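Pgp2 (Campylobacter jejuni subsp. jejuni, PDB 6XJ6) is an LD-carboxypeptidase and peptidoglycan hydrolase that determines helical cell shape, guided by peptidoglycan binding in a pocket on its accessory NTF2 domain. Local coordinates at residues K16-Y22 and Y44-I49; T32-K37 and T60-G64; G93-F97 and L144-A148; V158-E162 and P240-L244; A168-I173 and E247-R251. All blocks are in the same frame, centred on the assembly; numbering follows the deposited sequence.

Interaction 1: residues K16-Y22 and Y44-I49; sequences KNISLGY and YEDGKI
Lys16 and Gly47 come within 4.3 Å between CA atoms where the irregular 16-22 segment passes the type I' turn that joins strands 38-45 and 48-56, and next to them Asn17 N donates to Gly47 O at 2.8 Å, on a lone pair in the carbonyl plane. With no side chain on Gly47, Lys16 CB lies 3.7 Å from Gly47 CA. The aliphatic part of Lys16 then runs on past the turn to Asp46. Its ammonium is bonded to Glu12 O and Ile13 O, while the Asp46 carboxylate remains 4.9 Å away (NZ to OD2), too far for a salt bridge, though the opposite charges may attract weakly. Asn17 holds CG anti to its own N (chi1 -177°), which brings the side chain across that of Ile49 at about a right angle, Asn17 ND2 3.7 Å from Ile49 CG1. Two donors fix that amide: Ser19 N, closing an Asx turn, and Ser19 OG both reach Asn17 OD1. A water accepts from Ile49 N and, weakly, from Asn17 ND2. Deeper in, the Tyr44 ring slips its CE2 corner toward Gly21 O (3.4 Å from CE2), with Asn17 O at the ring edge, and sets its hydroxyl against the edge of the Tyr22 ring. Tyr23 meets the Tyr44 ring edge-to-face, while Ile18 and Tyr22 turn to helices 6-13 and 170-188, wedging 16-22 between these helices and the hairpin.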
# COMPACT_ATOMS: atom_id res chain seq x y z
N LYS A 16 -1.52 13.83 -15.74
CA LYS A 16 -2.24 12.65 -15.29
C LYS A 16 -2.84 12.87 -13.91
O LYS A 16 -2.29 13.59 -13.07
CB LYS A 16 -1.30 11.45 -15.25
CG LYS A 16 -0.85 11.00 -16.62
CD LYS A 16 0.31 10.03 -16.56
CE LYS A 16 0.95 9.84 -17.94
NZ LYS A 16 1.48 11.11 -18.54
N ASN A 17 -3.98 12.22 -13.67
CA ASN A 17 -4.60 12.23 -12.35
C ASN A 17 -3.92 11.15 -11.53
O ASN A 17 -4.21 9.96 -11.67
CB ASN A 17 -6.10 11.97 -12.47
CG ASN A 17 -6.80 12.04 -11.13
OD1 ASN A 17 -6.16 11.96 -10.08
ND2 ASN A 17 -8.11 12.17 -11.15
N ILE A 18 -2.98 11.57 -10.69
CA ILE A 18 -2.23 10.66 -9.83
C ILE A 18 -2.72 10.72 -8.38
O ILE A 18 -2.05 10.23 -7.47
CB ILE A 18 -0.72 10.88 -9.94
CG1 ILE A 18 -0.33 12.36 -9.79
CG2 ILE A 18 -0.22 10.36 -11.28
CD1 ILE A 18 -0.62 12.99 -8.44
N SER A 19 -3.91 11.30 -8.16
CA SER A 19 -4.38 11.56 -6.80
C SER A 19 -4.56 10.28 -5.99
O SER A 19 -4.46 10.31 -4.75
CB SER A 19 -5.68 12.36 -6.85
OG SER A 19 -6.72 11.63 -7.48
N LEU A 20 -4.86 9.15 -6.64
CA LEU A 20 -4.95 7.87 -5.95
C LEU A 20 -3.73 7.00 -6.20
O LEU A 20 -3.76 5.80 -5.89
CB LEU A 20 -6.22 7.13 -6.36
CG LEU A 20 -7.52 7.86 -6.05
CD1 LEU A 20 -8.72 7.05 -6.52
CD2 LEU A 20 -7.64 8.19 -4.56
N GLY A 21 -2.66 7.58 -6.71
CA GLY A 21 -1.44 6.87 -7.02
C GLY A 21 -1.07 6.99 -8.49
O GLY A 21 -1.86 7.40 -9.34
N TYR A 22 0.17 6.60 -8.77
CA TYR A 22 0.75 6.57 -10.11
C TYR A 22 1.14 5.12 -10.37
O TYR A 22 1.98 4.57 -9.64
CB TYR A 22 1.97 7.50 -10.13
CG TYR A 22 2.69 7.68 -11.45
CD1 TYR A 22 2.01 7.92 -12.63
CD2 TYR A 22 4.08 7.67 -11.49
CE1 TYR A 22 2.70 8.12 -13.82
CE2 TYR A 22 4.78 7.87 -12.66
CZ TYR A 22 4.08 8.09 -13.83
OH TYR A 22 4.78 8.28 -15.00
N TYR A 44 -8.08 3.11 -12.75
CA TYR A 44 -6.99 3.97 -13.18
C TYR A 44 -6.48 3.41 -14.49
O TYR A 44 -6.09 2.23 -14.55
CB TYR A 44 -5.87 3.96 -12.14
CG TYR A 44 -4.61 4.71 -12.53
CD1 TYR A 44 -3.66 4.13 -13.35
CD2 TYR A 44 -4.37 5.98 -12.04
CE1 TYR A 44 -2.50 4.81 -13.68
CE2 TYR A 44 -3.21 6.67 -12.36
CZ TYR A 44 -2.28 6.08 -13.18
OH TYR A 44 -1.13 6.76 -13.50
N GLU A 45 -6.48 4.23 -15.54
CA GLU A 45 -5.96 3.86 -16.85
C GLU A 45 -5.09 5.01 -17.34
O GLU A 45 -5.62 6.05 -17.76
CB GLU A 45 -7.10 3.59 -17.82
CG GLU A 45 -8.01 2.45 -17.39
CD GLU A 45 -9.14 2.21 -18.38
OE1 GLU A 45 -9.13 2.82 -19.47
OE2 GLU A 45 -10.04 1.40 -18.06
N ASP A 46 -3.77 4.84 -17.26
CA ASP A 46 -2.81 5.83 -17.76
C ASP A 46 -3.15 7.24 -17.28
O ASP A 46 -3.15 8.21 -18.04
CB ASP A 46 -2.68 5.77 -19.29
CG ASP A 46 -1.63 6.73 -19.83
OD1 ASP A 46 -1.95 7.55 -20.72
OD2 ASP A 46 -0.48 6.68 -19.34
N GLY A 47 -3.44 7.36 -15.98
CA GLY A 47 -3.68 8.65 -15.40
C GLY A 47 -5.08 9.18 -15.56
O GLY A 47 -5.34 10.33 -15.18
N LYS A 48 -5.99 8.40 -16.13
CA LYS A 48 -7.41 8.74 -16.16
C LYS A 48 -8.12 7.91 -15.10
O LYS A 48 -7.97 6.69 -15.06
CB LYS A 48 -8.01 8.44 -17.53
CG LYS A 48 -7.47 9.30 -18.66
CD LYS A 48 -6.88 8.43 -19.78
CE LYS A 48 -7.94 7.54 -20.43
NZ LYS A 48 -7.32 6.48 -21.27
N ILE A 49 -8.88 8.59 -14.24
CA ILE A 49 -9.63 7.95 -13.17
C ILE A 49 -11.10 7.94 -13.55
O ILE A 49 -11.63 8.94 -14.05
CB ILE A 49 -9.42 8.71 -11.84
CG1 ILE A 49 -7.99 8.46 -11.31
CG2 ILE A 49 -10.47 8.31 -10.79
CD1 ILE A 49 -7.77 7.08 -10.72
O HOH W 1 -9.08 11.48 -14.25

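Interaction 2: residues T32-K37 and T60-G64; sequences TNKTDK and TGLMG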
# COMPACT_ATOMS: atom_id res chain seq x y z
N THR A 32 -12.24 3.60 0.74
CA THR A 32 -13.22 3.66 1.81
C THR A 32 -12.83 4.77 2.78
O THR A 32 -11.66 4.89 3.14
CB THR A 32 -13.26 2.32 2.58
OG1 THR A 32 -13.59 1.26 1.68
CG2 THR A 32 -14.30 2.35 3.69
N ASN A 33 -13.82 5.55 3.21
CA ASN A 33 -13.62 6.54 4.26
C ASN A 33 -14.46 6.14 5.47
O ASN A 33 -15.69 6.07 5.38
CB ASN A 33 -14.00 7.94 3.78
CG ASN A 33 -13.67 9.02 4.79
OD1 ASN A 33 -14.32 9.13 5.84
ND2 ASN A 33 -12.65 9.81 4.50
N LYS A 34 -13.80 5.87 6.60
CA LYS A 34 -14.50 5.36 7.77
C LYS A 34 -15.41 6.40 8.43
O LYS A 34 -16.33 6.01 9.15
CB LYS A 34 -13.51 4.85 8.81
CG LYS A 34 -12.82 3.55 8.42
CD LYS A 34 -11.62 3.27 9.30
CE LYS A 34 -12.02 3.06 10.76
NZ LYS A 34 -10.84 2.83 11.64
N THR A 35 -15.15 7.69 8.23
CA THR A 35 -16.03 8.72 8.78
C THR A 35 -17.23 8.95 7.87
O THR A 35 -18.37 9.04 8.34
CB THR A 35 -15.26 10.04 8.98
OG1 THR A 35 -14.21 9.86 9.94
CG2 THR A 35 -16.19 11.13 9.48
N ASP A 36 -16.99 9.05 6.56
CA ASP A 36 -18.07 9.32 5.62
C ASP A 36 -18.96 8.10 5.40
O ASP A 36 -20.09 8.25 4.93
CB ASP A 36 -17.48 9.75 4.27
CG ASP A 36 -16.65 11.01 4.36
OD1 ASP A 36 -16.87 11.80 5.31
OD2 ASP A 36 -15.79 11.22 3.48
N LYS A 37 -18.47 6.91 5.72
CA LYS A 37 -19.17 5.66 5.44
C LYS A 37 -19.50 5.54 3.95
O LYS A 37 -20.60 5.15 3.56
CB LYS A 37 -20.43 5.50 6.30
CG LYS A 37 -20.19 5.68 7.80
CD LYS A 37 -19.17 4.69 8.35
CE LYS A 37 -18.99 4.87 9.85
NZ LYS A 37 -17.87 4.05 10.39
N THR A 60 -18.53 -0.05 8.48
CA THR A 60 -17.17 -0.45 8.79
C THR A 60 -17.08 -0.88 10.25
O THR A 60 -18.05 -0.79 11.02
CB THR A 60 -16.18 0.69 8.54
OG1 THR A 60 -16.34 1.71 9.53
CG2 THR A 60 -16.40 1.30 7.17
N GLY A 61 -15.90 -1.34 10.62
CA GLY A 61 -15.57 -1.55 12.01
C GLY A 61 -15.33 -0.23 12.71
O GLY A 61 -15.59 0.86 12.20
N LEU A 62 -14.78 -0.34 13.92
CA LEU A 62 -14.66 0.81 14.80
C LEU A 62 -13.62 1.80 14.30
O LEU A 62 -12.69 1.47 13.55
CB LEU A 62 -14.27 0.35 16.21
CG LEU A 62 -15.25 -0.59 16.92
CD1 LEU A 62 -14.78 -0.84 18.34
CD2 LEU A 62 -16.66 -0.02 16.92
N MET A 63 -13.80 3.04 14.74
CA MET A 63 -12.85 4.10 14.46
C MET A 63 -11.55 3.88 15.24
O MET A 63 -11.50 3.13 16.23
CB MET A 63 -13.45 5.46 14.84
CG MET A 63 -14.78 5.76 14.15
SD MET A 63 -14.70 5.70 12.34
CE MET A 63 -13.84 7.23 11.97
N GLY A 64 -10.51 4.54 14.77
CA GLY A 64 -9.18 4.39 15.32
C GLY A 64 -8.33 3.44 14.50
O GLY A 64 -8.82 2.61 13.74
O HOH W 2 -19.46 1.72 10.59
O HOH W 3 -16.99 3.23 13.01
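Lys34 and Lys37 send their ammonium groups from the bend just after strand 27-33 to the oxygen-rich loop 60-64. Lys34 NZ donates to Leu62 O at 3.0 Å, in the carbonyl plane and on a lone pair. Its other partners lie beyond the loop: a salt bridge to Glu162 and a hydrogen bond to Thr74 O. Gly64 O is as close as 2.9 Å to Lys34 NZ, but at too poor an angle for a hydrogen bond, whereas Gly64 N is taken up by the Glu162 carboxylate. Lys37 bends at chi2 (-59°), curling its chain back so that NZ bonds to Lys34 O at 2.8 Å as well as to Thr60 OG1 at 2.9 Å across the contact. Two waters also accept from Lys37 NZ, giving four acceptors for three N-H groups, which they probably share; one water also accepts from Thr60 N and the other donates to Gly61 O. Thr60 OG1, lodged between its N and carbonyl carbon, donates to Gly61 O (2.9 Å), so the hydroxyl relays between lysine and backbone and Gly61 O gains two donors. Met63 packs against Lys34, SD 3.8 Å from Lys34 CB, with Lys37 NZ also near its sulfur. Its side chain crosses that of Thr35 at about a right angle, Met63 CE 3.3 Å from Thr35 OG1, a hydroxyl bonded to Glu162 O. The bend after the strand is shaped by Asn33 OD1, which accepts from Asp36 N at 2.8 Å and more weakly from Thr35 N. This Asx motif closes a strand of the YkuD-type catalytic domain, and the loop it faces passes near Cys136, the predicted nucleophile.

Interaction 3: residues G93-F97 and L144-A148; sequences GPFAF and LEKFA
Phe97 points its CB at helix 141-151, toward Phe147 and Ala148. CG stands anti to the carbonyl carbon (chi1 -53°), which turns one face of the ring to Phe147, with CG itself 4.1 Å from Phe147 CE1. One atom farther, CD1 closes to 3.8 Å from the same Phe147 CE1. CE1 comes nearer still, 3.7 Å from Phe147 CD1, and has Leu144 CD2 beyond it at the ring edge. At the tip, Phe97 CZ meets Ala148 CB in the plane of the Phe97 ring at 3.9 Å. The two rings thus form a T-shaped pair, the edge of Phe147 directed at the face of Phe97, with planes at 76° and centroids 5.1 Å apart. Within the YkuD-type catalytic domain this seats the helix beside the small sheet of strands 97-98, 117-119 and 137-138, whose middle strand carries His119, a predicted active-site residue; Phe147 also makes an edge-to-face pair with Phe53. Phe95 lies against the helix at Leu144 and Ala148. CZ lies 3.6 Å from Leu144 O, which sits in the ring plane, while CE2 packs on Leu144 CB and Ala148 CB. Its own carbonyl O is buried with no polar partner. Pro94 CD abuts Leu144 CD1 at 3.8 Å. At the exposed margin Glu145, its chain bent at chi2, brings OE2 to the edge of the Phe95 ring, 3.5 Å from CE1, and Lys84 makes a cation-pi contact with the same ring.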
# COMPACT_ATOMS: atom_id res chain seq x y z
N GLY A 93 -23.03 -12.92 3.86
CA GLY A 93 -23.68 -12.62 2.61
C GLY A 93 -23.28 -13.61 1.53
O GLY A 93 -22.87 -14.74 1.81
N PRO A 94 -23.39 -13.20 0.26
CA PRO A 94 -23.18 -14.16 -0.83
C PRO A 94 -21.73 -14.54 -1.07
O PRO A 94 -21.47 -15.63 -1.58
CB PRO A 94 -23.78 -13.44 -2.05
CG PRO A 94 -23.63 -11.99 -1.73
CD PRO A 94 -23.81 -11.88 -0.24
N PHE A 95 -20.79 -13.67 -0.72
CA PHE A 95 -19.37 -13.93 -0.95
C PHE A 95 -18.56 -12.80 -0.34
O PHE A 95 -19.13 -11.85 0.20
CB PHE A 95 -19.06 -14.10 -2.44
CG PHE A 95 -19.71 -13.08 -3.34
CD1 PHE A 95 -20.80 -13.42 -4.12
CD2 PHE A 95 -19.22 -11.78 -3.42
CE1 PHE A 95 -21.41 -12.49 -4.95
CE2 PHE A 95 -19.82 -10.85 -4.26
CZ PHE A 95 -20.91 -11.20 -5.03
N ALA A 96 -17.23 -12.89 -0.43
CA ALA A 96 -16.35 -11.97 0.28
C ALA A 96 -15.07 -11.79 -0.51
O ALA A 96 -14.77 -12.54 -1.45
CB ALA A 96 -16.04 -12.48 1.69
N PHE A 97 -14.29 -10.79 -0.09
CA PHE A 97 -13.01 -10.46 -0.68
C PHE A 97 -12.07 -10.11 0.46
O PHE A 97 -12.41 -9.28 1.31
CB PHE A 97 -13.11 -9.24 -1.61
CG PHE A 97 -14.17 -9.36 -2.67
CD1 PHE A 97 -15.51 -9.15 -2.35
CD2 PHE A 97 -13.84 -9.66 -3.98
CE1 PHE A 97 -16.49 -9.25 -3.32
CE2 PHE A 97 -14.82 -9.76 -4.96
CZ PHE A 97 -16.15 -9.56 -4.62
N LEU A 144 -23.50 -6.17 -4.15
CA LEU A 144 -22.26 -6.94 -4.18
C LEU A 144 -21.99 -7.55 -5.54
O LEU A 144 -20.82 -7.74 -5.89
CB LEU A 144 -22.28 -8.02 -3.10
CG LEU A 144 -21.66 -7.59 -1.78
CD1 LEU A 144 -21.91 -8.65 -0.73
CD2 LEU A 144 -20.16 -7.33 -1.90
N GLU A 145 -23.03 -7.88 -6.31
CA GLU A 145 -22.80 -8.37 -7.66
C GLU A 145 -22.12 -7.31 -8.51
O GLU A 145 -21.18 -7.61 -9.26
CB GLU A 145 -24.11 -8.83 -8.30
CG GLU A 145 -24.64 -10.14 -7.75
CD GLU A 145 -23.70 -11.30 -7.98
OE1 GLU A 145 -22.73 -11.15 -8.76
OE2 GLU A 145 -23.92 -12.37 -7.37
N LYS A 146 -22.56 -6.05 -8.39
CA LYS A 146 -21.92 -4.98 -9.14
C LYS A 146 -20.48 -4.77 -8.68
O LYS A 146 -19.57 -4.60 -9.50
CB LYS A 146 -22.71 -3.68 -9.03
CG LYS A 146 -22.04 -2.51 -9.77
CD LYS A 146 -22.86 -1.23 -9.77
CE LYS A 146 -22.12 -0.12 -10.51
NZ LYS A 146 -22.92 1.13 -10.65
N PHE A 147 -20.26 -4.76 -7.36
CA PHE A 147 -18.90 -4.66 -6.86
C PHE A 147 -18.02 -5.77 -7.43
O PHE A 147 -16.89 -5.52 -7.89
CB PHE A 147 -18.91 -4.71 -5.33
CG PHE A 147 -17.55 -4.62 -4.71
CD1 PHE A 147 -16.83 -5.77 -4.42
CD2 PHE A 147 -16.97 -3.40 -4.44
CE1 PHE A 147 -15.57 -5.71 -3.87
CE2 PHE A 147 -15.72 -3.32 -3.89
CZ PHE A 147 -15.01 -4.48 -3.60
N ALA A 148 -18.52 -7.01 -7.42
CA ALA A 148 -17.74 -8.14 -7.91
C ALA A 148 -17.40 -7.97 -9.38
O ALA A 148 -16.27 -8.28 -9.80
CB ALA A 148 -18.50 -9.44 -7.68

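Interaction 4: residues V158-E162 and P240-L244; sequences VMTEE and PYPNL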
# COMPACT_ATOMS: atom_id res chain seq x y z
N VAL A 158 -6.64 -1.48 -2.03
CA VAL A 158 -7.57 -1.10 -0.99
C VAL A 158 -6.96 0.08 -0.26
O VAL A 158 -5.87 -0.04 0.31
CB VAL A 158 -7.82 -2.27 -0.02
CG1 VAL A 158 -8.60 -1.84 1.22
CG2 VAL A 158 -8.52 -3.39 -0.75
N MET A 159 -7.64 1.21 -0.29
CA MET A 159 -7.17 2.44 0.33
C MET A 159 -8.24 2.85 1.32
O MET A 159 -9.36 3.17 0.92
CB MET A 159 -6.95 3.50 -0.75
CG MET A 159 -6.48 4.83 -0.23
SD MET A 159 -6.09 5.93 -1.60
CE MET A 159 -5.93 7.48 -0.73
N THR A 160 -7.92 2.80 2.61
CA THR A 160 -8.88 3.09 3.66
C THR A 160 -8.43 4.28 4.48
O THR A 160 -7.35 4.26 5.07
CB THR A 160 -9.11 1.86 4.53
OG1 THR A 160 -9.54 0.79 3.69
CG2 THR A 160 -10.17 2.14 5.59
N GLU A 161 -9.26 5.32 4.48
CA GLU A 161 -9.06 6.55 5.22
C GLU A 161 -9.84 6.50 6.52
O GLU A 161 -10.92 5.90 6.61
CB GLU A 161 -9.58 7.74 4.42
CG GLU A 161 -8.93 7.92 3.09
CD GLU A 161 -9.59 8.99 2.24
OE1 GLU A 161 -10.82 9.21 2.36
OE2 GLU A 161 -8.87 9.61 1.42
N GLU A 162 -9.32 7.20 7.54
CA GLU A 162 -10.06 7.35 8.78
C GLU A 162 -11.06 8.49 8.68
O GLU A 162 -12.26 8.31 8.90
CB GLU A 162 -9.08 7.62 9.93
CG GLU A 162 -9.73 7.79 11.28
CD GLU A 162 -10.14 6.49 11.93
OE1 GLU A 162 -10.74 6.57 13.02
OE2 GLU A 162 -9.87 5.43 11.34
N PRO A 240 -0.57 6.74 -2.32
CA PRO A 240 -0.67 7.45 -1.04
C PRO A 240 -1.13 6.49 0.05
O PRO A 240 -1.91 5.58 -0.20
CB PRO A 240 -1.73 8.52 -1.33
CG PRO A 240 -2.59 7.92 -2.37
CD PRO A 240 -1.66 7.11 -3.24
N TYR A 241 -0.63 6.73 1.26
CA TYR A 241 -0.81 5.80 2.37
C TYR A 241 -1.50 6.51 3.53
O TYR A 241 -0.84 7.23 4.30
CB TYR A 241 0.53 5.22 2.82
CG TYR A 241 0.37 3.99 3.69
CD1 TYR A 241 0.11 4.11 5.05
CD2 TYR A 241 0.43 2.71 3.15
CE1 TYR A 241 -0.05 3.00 5.84
CE2 TYR A 241 0.26 1.60 3.93
CZ TYR A 241 0.01 1.74 5.28
OH TYR A 241 -0.16 0.64 6.09
N PRO A 242 -2.82 6.36 3.69
CA PRO A 242 -3.51 7.03 4.80
C PRO A 242 -2.97 6.56 6.14
O PRO A 242 -2.67 5.38 6.32
CB PRO A 242 -4.97 6.62 4.62
CG PRO A 242 -5.09 6.26 3.16
CD PRO A 242 -3.77 5.65 2.81
N ASN A 243 -2.88 7.50 7.08
CA ASN A 243 -2.39 7.16 8.41
C ASN A 243 -2.94 8.17 9.41
O ASN A 243 -3.41 9.25 9.04
CB ASN A 243 -0.87 7.15 8.44
CG ASN A 243 -0.28 8.50 8.21
OD1 ASN A 243 -0.04 9.25 9.15
ND2 ASN A 243 -0.06 8.84 6.94
N LEU A 244 -2.87 7.80 10.68
CA LEU A 244 -3.33 8.64 11.78
C LEU A 244 -2.18 9.26 12.55
O LEU A 244 -2.34 9.60 13.73
CB LEU A 244 -4.24 7.84 12.71
CG LEU A 244 -5.57 7.45 12.07
CD1 LEU A 244 -6.43 6.68 13.04
CD2 LEU A 244 -6.30 8.69 11.58
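This is a largely apolar contact between domains, in which Met159 in strand 156-161 of the catalytic sheet and Glu162 just after it lie against the NTF2-like domain at Pro240, the last residue of strand 232-240, and Pro242 and Leu244 beyond it. The touching parts of the two segments run in nearly the same direction, 25° apart, yet no hydrogen bond joins them. Met159 is fully extended beyond CG and, with CG anti to the backbone N (chi1 179°), reaches at about a right angle across both prolines: CG lies 3.9 Å from Pro242 CG and the methyl CE 3.7 Å from Pro240 CG. Pro242 also presses CB against the backbone, 3.4 Å from Thr160 O. Farther along, Leu244 crosses Glu162 at about a right angle; its CD2 is 3.4 Å from Glu162 CB and its CD1 3.9 Å from Glu162 CD. The bend of Glu162 at chi2 (78°) leads its carboxylate on to Lys34 and to Gly64 N. Glu161 forms a salt bridge with Arg167 and hydrogen bonds with Ile166 N and Asn33. Pro240 O is buried here without a partner. Asn243 ND2 donates to Tyr241 O, 3.2 Å away, and to Glu247 O. Strand 156-161 lies between strands 27-33 and 77-80, whose Leu31 and Phe78 also touch Met159; Tyr241, pointing away from 158-162, packs on Phe78, Tyr79 and Met249, linking strand 77-80 to strand 249-260.

Interaction 5: residues A168-I173 and E247-R251; sequences AKKDQI and ETMYR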
# COMPACT_ATOMS: atom_id res chain seq x y z
N ALA A 168 -2.51 11.70 -3.22
CA ALA A 168 -1.14 11.88 -3.66
C ALA A 168 -0.99 13.21 -4.38
O ALA A 168 -1.94 13.75 -4.96
CB ALA A 168 -0.73 10.75 -4.60
N LYS A 169 0.23 13.75 -4.33
CA LYS A 169 0.57 15.01 -4.98
C LYS A 169 1.66 14.75 -6.00
O LYS A 169 2.57 13.95 -5.76
CB LYS A 169 1.03 16.06 -3.95
CG LYS A 169 0.01 16.32 -2.84
CD LYS A 169 -1.31 16.86 -3.38
CE LYS A 169 -2.44 16.70 -2.37
NZ LYS A 169 -3.75 17.08 -2.97
N LYS A 170 1.56 15.43 -7.15
CA LYS A 170 2.50 15.19 -8.24
C LYS A 170 3.94 15.45 -7.81
O LYS A 170 4.84 14.66 -8.13
CB LYS A 170 2.10 16.05 -9.44
CG LYS A 170 3.04 15.99 -10.62
CD LYS A 170 2.51 16.88 -11.75
CE LYS A 170 3.47 16.98 -12.94
NZ LYS A 170 3.02 17.99 -13.92
N ASP A 171 4.17 16.53 -7.06
CA ASP A 171 5.53 16.85 -6.64
C ASP A 171 6.09 15.78 -5.72
O ASP A 171 7.28 15.48 -5.76
CB ASP A 171 5.55 18.20 -5.93
CG ASP A 171 6.95 18.62 -5.53
OD1 ASP A 171 7.70 19.10 -6.40
OD2 ASP A 171 7.30 18.45 -4.33
N GLN A 172 5.23 15.19 -4.88
CA GLN A 172 5.66 14.15 -3.95
C GLN A 172 5.97 12.85 -4.67
O GLN A 172 6.97 12.18 -4.37
CB GLN A 172 4.58 13.93 -2.88
CG GLN A 172 4.40 15.11 -1.93
CD GLN A 172 3.18 14.98 -1.02
OE1 GLN A 172 2.39 14.04 -1.12
NE2 GLN A 172 3.03 15.94 -0.11
N ILE A 173 5.13 12.45 -5.62
CA ILE A 173 5.42 11.25 -6.39
C ILE A 173 6.72 11.41 -7.16
O ILE A 173 7.56 10.51 -7.19
CB ILE A 173 4.23 10.91 -7.32
CG1 ILE A 173 3.03 10.48 -6.47
CG2 ILE A 173 4.63 9.85 -8.34
CD1 ILE A 173 1.83 10.07 -7.27
N GLU A 247 1.54 12.01 9.02
CA GLU A 247 2.73 11.86 8.20
C GLU A 247 2.32 11.76 6.74
O GLU A 247 1.23 11.29 6.43
CB GLU A 247 3.55 10.62 8.57
CG GLU A 247 4.15 10.63 9.97
CD GLU A 247 5.34 11.57 10.13
OE1 GLU A 247 5.86 12.10 9.12
OE2 GLU A 247 5.75 11.78 11.28
N THR A 248 3.21 12.20 5.86
CA THR A 248 3.02 12.04 4.42
C THR A 248 3.68 10.73 4.06
O THR A 248 4.90 10.63 4.01
CB THR A 248 3.64 13.20 3.66
OG1 THR A 248 3.11 14.43 4.17
CG2 THR A 248 3.32 13.08 2.17
N MET A 249 2.86 9.71 3.83
CA MET A 249 3.34 8.35 3.64
C MET A 249 2.89 7.84 2.28
O MET A 249 1.85 8.23 1.75
CB MET A 249 2.82 7.42 4.73
CG MET A 249 3.39 7.76 6.07
SD MET A 249 2.75 6.72 7.39
CE MET A 249 3.29 5.12 6.84
N TYR A 250 3.73 6.97 1.71
CA TYR A 250 3.43 6.33 0.44
C TYR A 250 3.89 4.89 0.50
O TYR A 250 4.80 4.53 1.25
CB TYR A 250 4.16 7.00 -0.72
CG TYR A 250 3.57 8.31 -1.18
CD1 TYR A 250 3.82 9.49 -0.50
CD2 TYR A 250 2.78 8.37 -2.31
CE1 TYR A 250 3.27 10.71 -0.94
CE2 TYR A 250 2.24 9.56 -2.75
CZ TYR A 250 2.49 10.72 -2.06
OH TYR A 250 1.95 11.91 -2.52
N ARG A 251 3.24 4.06 -0.32
CA ARG A 251 3.68 2.70 -0.60
C ARG A 251 4.28 2.69 -2.00
O ARG A 251 3.69 3.25 -2.92
CB ARG A 251 2.52 1.72 -0.52
CG ARG A 251 2.97 0.30 -0.57
CD ARG A 251 1.80 -0.65 -0.69
NE ARG A 251 1.59 -0.94 -2.09
CZ ARG A 251 1.20 -2.11 -2.58
NH1 ARG A 251 0.94 -3.13 -1.78
NH2 ARG A 251 1.05 -2.24 -3.89
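The Tyr250 ring meets helix 170-188 and its lead-in mainly with its edge: Gln172 OE1 lies in the ring plane, Ala168 CB and Lys169 N lie near that plane, and Ile173 CG1 approaches obliquely. The Gln172 amide stands almost perpendicular to the ring, at 89°. Everything centres on the phenol oxygen. Tyr250 OH donates to Gln172 OE1 at 2.6 Å, along a lone pair in the carbonyl plane, and accepts from Lys169 N at 3.1 Å with a fairly straight N-H (162°). The hydroxyl is thus gripped from two directions, which would fix its rotation, and it satisfies an amide N-H at the N-cap residue of the helix. Gln172 gets to the hydroxyl with CG anti to the carbonyl carbon (chi1 -68°) and the chain extended beyond it. Its CB also comes close, 3.3 Å from Tyr250 OH, and the Gln172 side chain crosses that of Thr248 at about a right angle, Thr248 CG2 3.6 Å from Gln172 OE1. Tyr250 CE2 packs 3.7 Å from Ala168 CB and 3.9 Å from Ile173 CG1. The helix start is therefore pinned to the beginning of strand 249-260 in the curved NTF2-like sheet. That strand runs between 232-240, whose Ile238 touches Tyr250 and whose Pro240 touches Ala168, and 263-275, where Ile275 touches Gln172; Ile173 faces helix 6-13.

Interactions 3 and 4 are the buried contacts and depend on apolar side chains: a T-shaped phenylalanine pair in one, methionine against proline in the other. Interactions 1, 2 and 5 are partly buried and use polar bonds, most densely in interaction 2 with its lysines and waters. Interactions 2 and 4 hold neighbouring strands of the same catalytic sheet and share Glu162, whose carboxylate serves the first while its stem packs in the second. Interactions 1, 4 and 5 meet around Pro240, with Leu20, Tyr250 and Ala168 against it, and gather where the two domains join. Interaction 3 lies within the catalytic domain, its centre about 31 Å from that of interaction 5.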